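Local coordinates for protein phenol hydroxylase component phL (Pseudomonas stutzeri, PDB 3U52) that probably serves as the helical, accessory subunit of a multicomponent phenol hydroxylase, supporting oxidation of aromatic compounds by its partner subunit, at residues D[214-219]-D[283-288]; D[218-223]-D[319-324]. All coordinates share one frame; numbering follows the deposited sequence.

Interaction 1 (D[214-219]-D[283-288])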
ATOM      1  N   LEU D 214       2.310   7.847  39.924  1.00 22.33           N
ATOM      2  CA  LEU D 214       2.906   8.728  38.926  1.00 23.29           C
ATOM      3  C   LEU D 214       1.971   9.087  37.762  1.00 22.86           C
ATOM      4  O   LEU D 214       1.884  10.267  37.397  1.00 22.91           O
ATOM      5  CB  LEU D 214       4.219   8.143  38.381  1.00 23.83           C
ATOM      6  CG  LEU D 214       5.121   9.106  37.621  1.00 24.40           C
ATOM      7  CD1 LEU D 214       5.398  10.418  38.316  1.00 21.11           C
ATOM      8  CD2 LEU D 214       6.398   8.383  37.268  1.00 26.29           C
ATOM      9  N   THR D 215       1.282   8.101  37.173  1.00 22.86           N
ATOM     10  CA  THR D 215       0.373   8.446  36.057  1.00 23.15           C
ATOM     11  C   THR D 215      -0.767   9.384  36.503  1.00 24.12           C
ATOM     12  O   THR D 215      -1.131  10.336  35.787  1.00 24.06           O
ATOM     13  CB  THR D 215      -0.144   7.197  35.273  1.00 22.86           C
ATOM     14  OG1 THR D 215      -0.656   7.637  34.017  1.00 21.21           O
ATOM     15  CG2 THR D 215      -1.272   6.496  35.967  1.00 23.34           C
ATOM     16  N   LEU D 216      -1.326   9.103  37.677  1.00 23.91           N
ATOM     17  CA  LEU D 216      -2.354   9.924  38.308  1.00 24.61           C
ATOM     18  C   LEU D 216      -1.894  11.364  38.474  1.00 24.02           C
ATOM     19  O   LEU D 216      -2.601  12.285  38.109  1.00 25.08           O
ATOM     20  CB  LEU D 216      -2.709   9.342  39.694  1.00 24.32           C
ATOM     21  CG  LEU D 216      -3.616  10.173  40.639  1.00 26.07           C
ATOM     22  CD1 LEU D 216      -4.991  10.332  40.046  1.00 29.22           C
ATOM     23  CD2 LEU D 216      -3.744   9.453  41.935  1.00 28.62           C
ATOM     24  N   VAL D 217      -0.720  11.561  39.058  1.00 23.35           N
ATOM     25  CA  VAL D 217      -0.223  12.912  39.359  1.00 24.05           C
ATOM     26  C   VAL D 217       0.087  13.669  38.083  1.00 24.36           C
ATOM     27  O   VAL D 217      -0.347  14.832  37.904  1.00 25.37           O
ATOM     28  CB  VAL D 217       1.054  12.851  40.228  1.00 23.50           C
ATOM     29  CG1 VAL D 217       1.605  14.256  40.454  1.00 25.27           C
ATOM     30  CG2 VAL D 217       0.735  12.152  41.561  1.00 26.30           C
ATOM     31  N   GLN D 218       0.867  13.027  37.216  1.00 24.51           N
ATOM     32  CA  GLN D 218       1.246  13.599  35.927  1.00 24.59           C
ATOM     33  C   GLN D 218       0.066  13.759  34.926  1.00 25.20           C
ATOM     34  O   GLN D 218      -0.216  14.860  34.423  1.00 26.37           O
ATOM     35  CB  GLN D 218       2.347  12.754  35.261  1.00 25.24           C
ATOM     36  CG  GLN D 218       2.830  13.341  33.908  1.00 25.41           C
ATOM     37  CD  GLN D 218       3.495  14.736  34.105  1.00 27.38           C
ATOM     38  OE1 GLN D 218       4.634  14.790  34.465  1.00 24.95           O
ATOM     39  NE2 GLN D 218       2.792  15.831  33.806  1.00 29.56           N
ATOM     40  N   ASN D 219      -0.594  12.652  34.635  1.00 24.56           N
ATOM     41  CA  ASN D 219      -1.511  12.585  33.505  1.00 24.91           C
ATOM     42  C   ASN D 219      -2.932  13.034  33.821  1.00 25.48           C
ATOM     43  O   ASN D 219      -3.665  13.356  32.895  1.00 24.30           O
ATOM     44  CB  ASN D 219      -1.471  11.183  32.836  1.00 23.91           C
ATOM     45  CG  ASN D 219      -0.079  10.845  32.236  1.00 23.53           C
ATOM     46  OD1 ASN D 219       0.465   9.760  32.468  1.00 24.99           O
ATOM     47  ND2 ASN D 219       0.510  11.786  31.502  1.00 16.92           N
ATOM     48  N   GLN D 283      -7.717   8.200  46.521  1.00 30.21           N
ATOM     49  CA  GLN D 283      -8.083   9.413  47.262  1.00 29.46           C
ATOM     50  C   GLN D 283      -6.890   9.970  48.086  1.00 29.79           C
ATOM     51  O   GLN D 283      -6.689  11.175  48.220  1.00 29.24           O
ATOM     52  CB  GLN D 283      -9.277   9.134  48.188  1.00 29.50           C
ATOM     53  CG  GLN D 283      -9.815  10.399  48.801  1.00 26.04           C
ATOM     54  CD  GLN D 283     -10.382  11.334  47.768  1.00 28.21           C
ATOM     55  OE1 GLN D 283     -11.345  10.992  47.067  1.00 31.82           O
ATOM     56  NE2 GLN D 283      -9.797  12.522  47.656  1.00 25.54           N
ATOM     57  N   LYS D 284      -6.124   9.063  48.673  1.00 30.29           N
ATOM     58  CA  LYS D 284      -4.972   9.443  49.485  1.00 30.79           C
ATOM     59  C   LYS D 284      -3.973  10.191  48.584  1.00 29.78           C
ATOM     60  O   LYS D 284      -3.480  11.275  48.955  1.00 30.06           O
ATOM     61  CB  LYS D 284      -4.385   8.169  50.090  1.00 31.57           C
ATOM     62  CG  LYS D 284      -3.039   8.299  50.775  1.00 37.68           C
ATOM     63  CD  LYS D 284      -2.471   6.889  51.047  1.00 44.76           C
ATOM     64  CE  LYS D 284      -0.951   6.855  50.892  1.00 47.95           C
ATOM     65  NZ  LYS D 284      -0.378   5.531  51.344  1.00 50.34           N
ATOM     66  N   TRP D 285      -3.724   9.658  47.375  1.00 28.05           N
ATOM     67  CA  TRP D 285      -2.767  10.307  46.456  1.00 26.54           C
ATOM     68  C   TRP D 285      -3.302  11.644  45.980  1.00 26.06           C
ATOM     69  O   TRP D 285      -2.548  12.596  45.972  1.00 26.65           O
ATOM     70  CB  TRP D 285      -2.361   9.414  45.276  1.00 25.35           C
ATOM     71  CG  TRP D 285      -1.564   8.224  45.652  1.00 24.68           C
ATOM     72  CD1 TRP D 285      -0.703   8.087  46.709  1.00 25.63           C
ATOM     73  CD2 TRP D 285      -1.544   6.979  44.955  1.00 25.71           C
ATOM     74  NE1 TRP D 285      -0.146   6.818  46.712  1.00 24.55           N
ATOM     75  CE2 TRP D 285      -0.647   6.121  45.644  1.00 26.15           C
ATOM     76  CE3 TRP D 285      -2.206   6.496  43.803  1.00 26.77           C
ATOM     77  CZ2 TRP D 285      -0.401   4.800  45.226  1.00 25.42           C
ATOM     78  CZ3 TRP D 285      -1.945   5.195  43.381  1.00 24.50           C
ATOM     79  CH2 TRP D 285      -1.069   4.354  44.105  1.00 25.29           C
ATOM     80  N   ILE D 286      -4.597  11.741  45.643  1.00 25.32           N
ATOM     81  CA  ILE D 286      -5.175  13.066  45.282  1.00 26.68           C
ATOM     82  C   ILE D 286      -5.035  14.111  46.429  1.00 27.99           C
ATOM     83  O   ILE D 286      -4.713  15.272  46.207  1.00 27.06           O
ATOM     84  CB  ILE D 286      -6.673  12.916  44.872  1.00 27.12           C
ATOM     85  CG1 ILE D 286      -6.813  12.071  43.600  1.00 24.80           C
ATOM     86  CG2 ILE D 286      -7.366  14.266  44.713  1.00 27.91           C
ATOM     87  CD1 ILE D 286      -8.176  11.455  43.449  1.00 26.52           C
ATOM     88  N   ASP D 287      -5.313  13.688  47.668  1.00 29.69           N
ATOM     89  CA  ASP D 287      -5.194  14.584  48.836  1.00 29.80           C
ATOM     90  C   ASP D 287      -3.781  15.111  49.004  1.00 28.43           C
ATOM     91  O   ASP D 287      -3.589  16.276  49.332  1.00 26.64           O
ATOM     92  CB  ASP D 287      -5.570  13.876  50.149  1.00 30.47           C
ATOM     93  CG  ASP D 287      -7.044  13.513  50.259  1.00 34.17           C
ATOM     94  OD1 ASP D 287      -7.928  14.078  49.560  1.00 41.97           O
ATOM     95  OD2 ASP D 287      -7.313  12.632  51.089  1.00 37.21           O
ATOM     96  N   HIS D 288      -2.796  14.242  48.816  1.00 27.83           N
ATOM     97  CA  HIS D 288      -1.383  14.670  48.854  1.00 28.32           C
ATOM     98  C   HIS D 288      -0.962  15.580  47.669  1.00 28.36           C
ATOM     99  O   HIS D 288      -0.292  16.627  47.840  1.00 29.04           O
ATOM    100  CB  HIS D 288      -0.467  13.459  48.976  1.00 27.35           C
ATOM    101  CG  HIS D 288       0.960  13.829  49.212  1.00 31.66           C
ATOM    102  ND1 HIS D 288       1.381  14.478  50.353  1.00 34.77           N
ATOM    103  CD2 HIS D 288       2.066  13.670  48.445  1.00 35.84           C
ATOM    104  CE1 HIS D 288       2.684  14.699  50.285  1.00 37.17           C
ATOM    105  NE2 HIS D 288       3.129  14.216  49.137  1.00 34.29           N
TER
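Leu216 reaches from helix 211-240 to helix 276-302 and splits its two methyls between Trp285 and Ile286. CD2 takes the tryptophan: it lies 3.6 Å from Trp285 CB and 3.8 Å from CE3 of the indole, close to the ring plane, so the leucine meets the six-membered ring at its edge and not over a face. The other methyl makes a looser approach, Leu216 CD1 standing 4.4 Å from Ile286 CG1. Leu216 can do this because its CG swings away from the backbone N (chi1 171°), sending the isobutyl fork out to the facing helix. Met268 of helix 251-274 also packs on this leucine, while the indole of Trp285 rests on Ile65 and Asp210 from loops, and Ile286 on Leu326.

One step out, polar groups tie down both helices. Thr215 OG1 donates to Asn219 OD1 at 2.9 Å, in the carbonyl plane on a lone pair; the same hydroxyl is hydrogen-bonded to His153 NE2, and the same amide oxygen takes Asn137 ND2. On the outer side of helix 276-302, Gln283 NE2 gives a bond of 3.1 Å to Asp287 OD1, bent to 153° and arriving 46° out of the carboxylate plane, while Gln283 OE1 receives Gln327 N from the C-terminal tail. No hydrogen bond passes between the two segments. Their three touching residues are buried, and at this point the helices meet through apolar packing, consistent with exclusion of water from between the segments, with the polar links running within each helix or to other neighbours.

Interaction 2 (D[218-223]-D[319-324]); sequences QNILID and ARLKKF
Ile220 lays its CG2 methyl over one face of the Arg320 guanidinium, and its CD1 comes within 3.8 Å of Arg320 NH2. The isoleucine sits in a pi-helical turn of helix 211-240, where one extra residue widens the coil: Asp223 N bonds back to Gln218 O, five residues earlier, at 3.3 Å. The backbone of Ile220 is drawn from the usual alpha-helical region, with phi at -110°. This all-helical fold brings the turn against residues 319-324, at the C-terminal part of helix 307-322, with Ile220 and Leu321 having the nearest CA atoms across the two segments, 9.2 Å apart.

Arg320 reaches across as a fully extended chain, CG to NE, and carries its flat end across to the side chain of Ile220 and to helix 251-274. Its NE is hydrogen-bonded to Asn265 OD1 of that helix, which helps fix the plane that Ile220 covers; the same side chain touches Leu261 and Tyr257. Tyr257 is part of a xenon pocket seen in the crystal, and a bound xenon lies about 10 Å from the arginine side chain, too far for direct contact.

Beside the arginine, Leu321 fills in with both methyls. Its CD2 is 4.2 Å from Ile220 CG2, and its CD1 is 4.1 Å from Leu221 CD2, the two leucines meeting at about a right angle. Within the wide turn, Gln218 NE2 reaches Asp223 OD1 at 3.2 Å from above the carboxylate plane, and Asp223 OD2 forms a salt bridge with Arg160. Arg320 O stands 3.8 Å above the plane of the Phe324 ring, offset toward its rim.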
ATOM      1  N   GLN D 218       0.867  13.027  37.216  1.00 24.51           N
ATOM      2  CA  GLN D 218       1.246  13.599  35.927  1.00 24.59           C
ATOM      3  C   GLN D 218       0.066  13.759  34.926  1.00 25.20           C
ATOM      4  O   GLN D 218      -0.216  14.860  34.423  1.00 26.37           O
ATOM      5  CB  GLN D 218       2.347  12.754  35.261  1.00 25.24           C
ATOM      6  CG  GLN D 218       2.830  13.341  33.908  1.00 25.41           C
ATOM      7  CD  GLN D 218       3.495  14.736  34.105  1.00 27.38           C
ATOM      8  OE1 GLN D 218       4.634  14.790  34.465  1.00 24.95           O
ATOM      9  NE2 GLN D 218       2.792  15.831  33.806  1.00 29.56           N
ATOM     10  N   ASN D 219      -0.594  12.652  34.635  1.00 24.56           N
ATOM     11  CA  ASN D 219      -1.511  12.585  33.505  1.00 24.91           C
ATOM     12  C   ASN D 219      -2.932  13.034  33.821  1.00 25.48           C
ATOM     13  O   ASN D 219      -3.665  13.356  32.895  1.00 24.30           O
ATOM     14  CB  ASN D 219      -1.471  11.183  32.836  1.00 23.91           C
ATOM     15  CG  ASN D 219      -0.079  10.845  32.236  1.00 23.53           C
ATOM     16  OD1 ASN D 219       0.465   9.760  32.468  1.00 24.99           O
ATOM     17  ND2 ASN D 219       0.510  11.786  31.502  1.00 16.92           N
ATOM     18  N   ILE D 220      -3.323  13.050  35.119  1.00 25.37           N
ATOM     19  CA  ILE D 220      -4.644  13.525  35.541  1.00 26.63           C
ATOM     20  C   ILE D 220      -4.525  14.868  36.301  1.00 27.17           C
ATOM     21  O   ILE D 220      -5.066  15.890  35.863  1.00 28.55           O
ATOM     22  CB  ILE D 220      -5.437  12.496  36.480  1.00 26.10           C
ATOM     23  CG1 ILE D 220      -5.451  11.041  35.947  1.00 27.68           C
ATOM     24  CG2 ILE D 220      -6.879  13.008  36.782  1.00 28.21           C
ATOM     25  CD1 ILE D 220      -5.872  10.919  34.514  1.00 28.35           C
ATOM     26  N   LEU D 221      -3.823  14.863  37.430  1.00 27.07           N
ATOM     27  CA  LEU D 221      -3.797  16.055  38.307  1.00 27.46           C
ATOM     28  C   LEU D 221      -3.035  17.267  37.734  1.00 27.08           C
ATOM     29  O   LEU D 221      -3.603  18.348  37.631  1.00 28.93           O
ATOM     30  CB  LEU D 221      -3.310  15.711  39.716  1.00 26.95           C
ATOM     31  CG  LEU D 221      -4.053  14.609  40.505  1.00 26.90           C
ATOM     32  CD1 LEU D 221      -3.327  14.407  41.856  1.00 28.79           C
ATOM     33  CD2 LEU D 221      -5.585  14.813  40.675  1.00 24.68           C
ATOM     34  N   ILE D 222      -1.786  17.110  37.325  1.00 25.99           N
ATOM     35  CA  ILE D 222      -1.060  18.256  36.768  1.00 26.32           C
ATOM     36  C   ILE D 222      -1.662  18.696  35.402  1.00 26.48           C
ATOM     37  O   ILE D 222      -2.073  19.838  35.227  1.00 27.25           O
ATOM     38  CB  ILE D 222       0.444  17.956  36.654  1.00 26.21           C
ATOM     39  CG1 ILE D 222       1.081  17.880  38.074  1.00 26.67           C
ATOM     40  CG2 ILE D 222       1.137  19.045  35.871  1.00 26.99           C
ATOM     41  CD1 ILE D 222       2.398  17.150  38.100  1.00 24.44           C
ATOM     42  N   ASP D 223      -1.756  17.756  34.467  1.00 26.85           N
ATOM     43  CA  ASP D 223      -2.266  18.045  33.123  1.00 27.44           C
ATOM     44  C   ASP D 223      -3.715  18.517  33.150  1.00 26.82           C
ATOM     45  O   ASP D 223      -4.085  19.379  32.369  1.00 26.54           O
ATOM     46  CB  ASP D 223      -2.135  16.806  32.218  1.00 28.16           C
ATOM     47  CG  ASP D 223      -0.664  16.444  31.904  1.00 33.02           C
ATOM     48  OD1 ASP D 223       0.294  17.144  32.347  1.00 37.45           O
ATOM     49  OD2 ASP D 223      -0.445  15.411  31.219  1.00 36.70           O
ATOM     50  N   ALA D 319     -14.985  18.211  39.160  1.00 31.65           N
ATOM     51  CA  ALA D 319     -16.177  17.658  38.497  1.00 31.78           C
ATOM     52  C   ALA D 319     -15.806  16.376  37.806  1.00 31.55           C
ATOM     53  O   ALA D 319     -16.539  15.387  37.886  1.00 30.57           O
ATOM     54  CB  ALA D 319     -16.745  18.641  37.482  1.00 32.52           C
ATOM     55  N   ARG D 320     -14.654  16.402  37.133  1.00 31.72           N
ATOM     56  CA  ARG D 320     -14.113  15.214  36.465  1.00 31.32           C
ATOM     57  C   ARG D 320     -13.854  14.076  37.467  1.00 31.80           C
ATOM     58  O   ARG D 320     -14.299  12.974  37.243  1.00 31.74           O
ATOM     59  CB  ARG D 320     -12.877  15.609  35.645  1.00 32.33           C
ATOM     60  CG  ARG D 320     -12.098  14.494  34.928  1.00 29.85           C
ATOM     61  CD  ARG D 320     -10.909  15.097  34.133  1.00 30.07           C
ATOM     62  NE  ARG D 320     -10.082  14.041  33.554  1.00 28.98           N
ATOM     63  CZ  ARG D 320      -8.876  14.228  33.022  1.00 26.71           C
ATOM     64  NH1 ARG D 320      -8.340  15.439  32.996  1.00 24.19           N
ATOM     65  NH2 ARG D 320      -8.216  13.186  32.521  1.00 25.96           N
ATOM     66  N   LEU D 321     -13.191  14.350  38.599  1.00 32.27           N
ATOM     67  CA  LEU D 321     -12.889  13.318  39.592  1.00 31.87           C
ATOM     68  C   LEU D 321     -14.147  12.698  40.232  1.00 33.49           C
ATOM     69  O   LEU D 321     -14.137  11.519  40.571  1.00 32.75           O
ATOM     70  CB  LEU D 321     -11.932  13.843  40.677  1.00 31.78           C
ATOM     71  CG  LEU D 321     -10.480  14.104  40.245  1.00 31.52           C
ATOM     72  CD1 LEU D 321      -9.625  14.838  41.313  1.00 32.41           C
ATOM     73  CD2 LEU D 321      -9.780  12.830  39.758  1.00 32.07           C
ATOM     74  N   LYS D 322     -15.210  13.495  40.380  1.00 35.14           N
ATOM     75  CA  LYS D 322     -16.510  13.016  40.885  1.00 38.42           C
ATOM     76  C   LYS D 322     -17.086  11.870  40.079  1.00 38.62           C
ATOM     77  O   LYS D 322     -17.713  10.988  40.652  1.00 38.93           O
ATOM     78  CB  LYS D 322     -17.534  14.146  40.984  1.00 38.66           C
ATOM     79  CG  LYS D 322     -17.487  14.836  42.340  1.00 44.04           C
ATOM     80  CD  LYS D 322     -18.353  16.103  42.395  1.00 48.06           C
ATOM     81  CE  LYS D 322     -18.150  16.792  43.732  1.00 49.47           C
ATOM     82  NZ  LYS D 322     -17.905  18.257  43.526  1.00 52.58           N
ATOM     83  N   LYS D 323     -16.847  11.855  38.770  1.00 39.56           N
ATOM     84  CA  LYS D 323     -17.223  10.714  37.923  1.00 41.08           C
ATOM     85  C   LYS D 323     -16.602   9.384  38.358  1.00 41.89           C
ATOM     86  O   LYS D 323     -17.174   8.320  38.098  1.00 42.40           O
ATOM     87  CB  LYS D 323     -16.842  10.970  36.461  1.00 40.89           C
ATOM     88  CG  LYS D 323     -17.723  11.997  35.746  1.00 44.97           C
ATOM     89  CD  LYS D 323     -17.197  12.251  34.300  1.00 51.05           C
ATOM     90  CE  LYS D 323     -18.311  12.778  33.335  1.00 53.88           C
ATOM     91  NZ  LYS D 323     -18.004  12.544  31.846  1.00 56.05           N
ATOM     92  N   PHE D 324     -15.430   9.429  39.000  1.00 42.14           N
ATOM     93  CA  PHE D 324     -14.752   8.207  39.437  1.00 42.47           C
ATOM     94  C   PHE D 324     -15.033   7.875  40.891  1.00 43.40           C
ATOM     95  O   PHE D 324     -14.425   6.946  41.429  1.00 43.26           O
ATOM     96  CB  PHE D 324     -13.236   8.283  39.250  1.00 42.30           C
ATOM     97  CG  PHE D 324     -12.801   8.907  37.958  1.00 42.52           C
ATOM     98  CD1 PHE D 324     -11.831   9.898  37.960  1.00 41.86           C
ATOM     99  CD2 PHE D 324     -13.360   8.517  36.748  1.00 41.30           C
ATOM    100  CE1 PHE D 324     -11.434  10.496  36.785  1.00 42.01           C
ATOM    101  CE2 PHE D 324     -12.961   9.104  35.565  1.00 42.39           C
ATOM    102  CZ  PHE D 324     -11.997  10.090  35.585  1.00 43.54           C
TER

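Interactions 1 and 2 start from neighbouring turns of helix 211-240, share Gln218 and Asn219, and have centres 9 Å apart on the same side of the chain's centre. Their partner helices, 276-302 and then 307-322, follow one another in the chain, so one long helix receives two consecutive C-terminal helices. The contacts merge physically: Ile286 CG2 of interaction 1 packs 4.1 Å from Leu321 CD1 of interaction 2. Probable backbone hydrogen bonds from Leu221 N to Leu216 O (2.9 Å) and from Ile222 N to Val217 O (2.8 Å) carry the pi-type widening between them. Through Ile286, which touches both Leu221 and Leu321, the two contacts join into a largely buried zone where three helices meet.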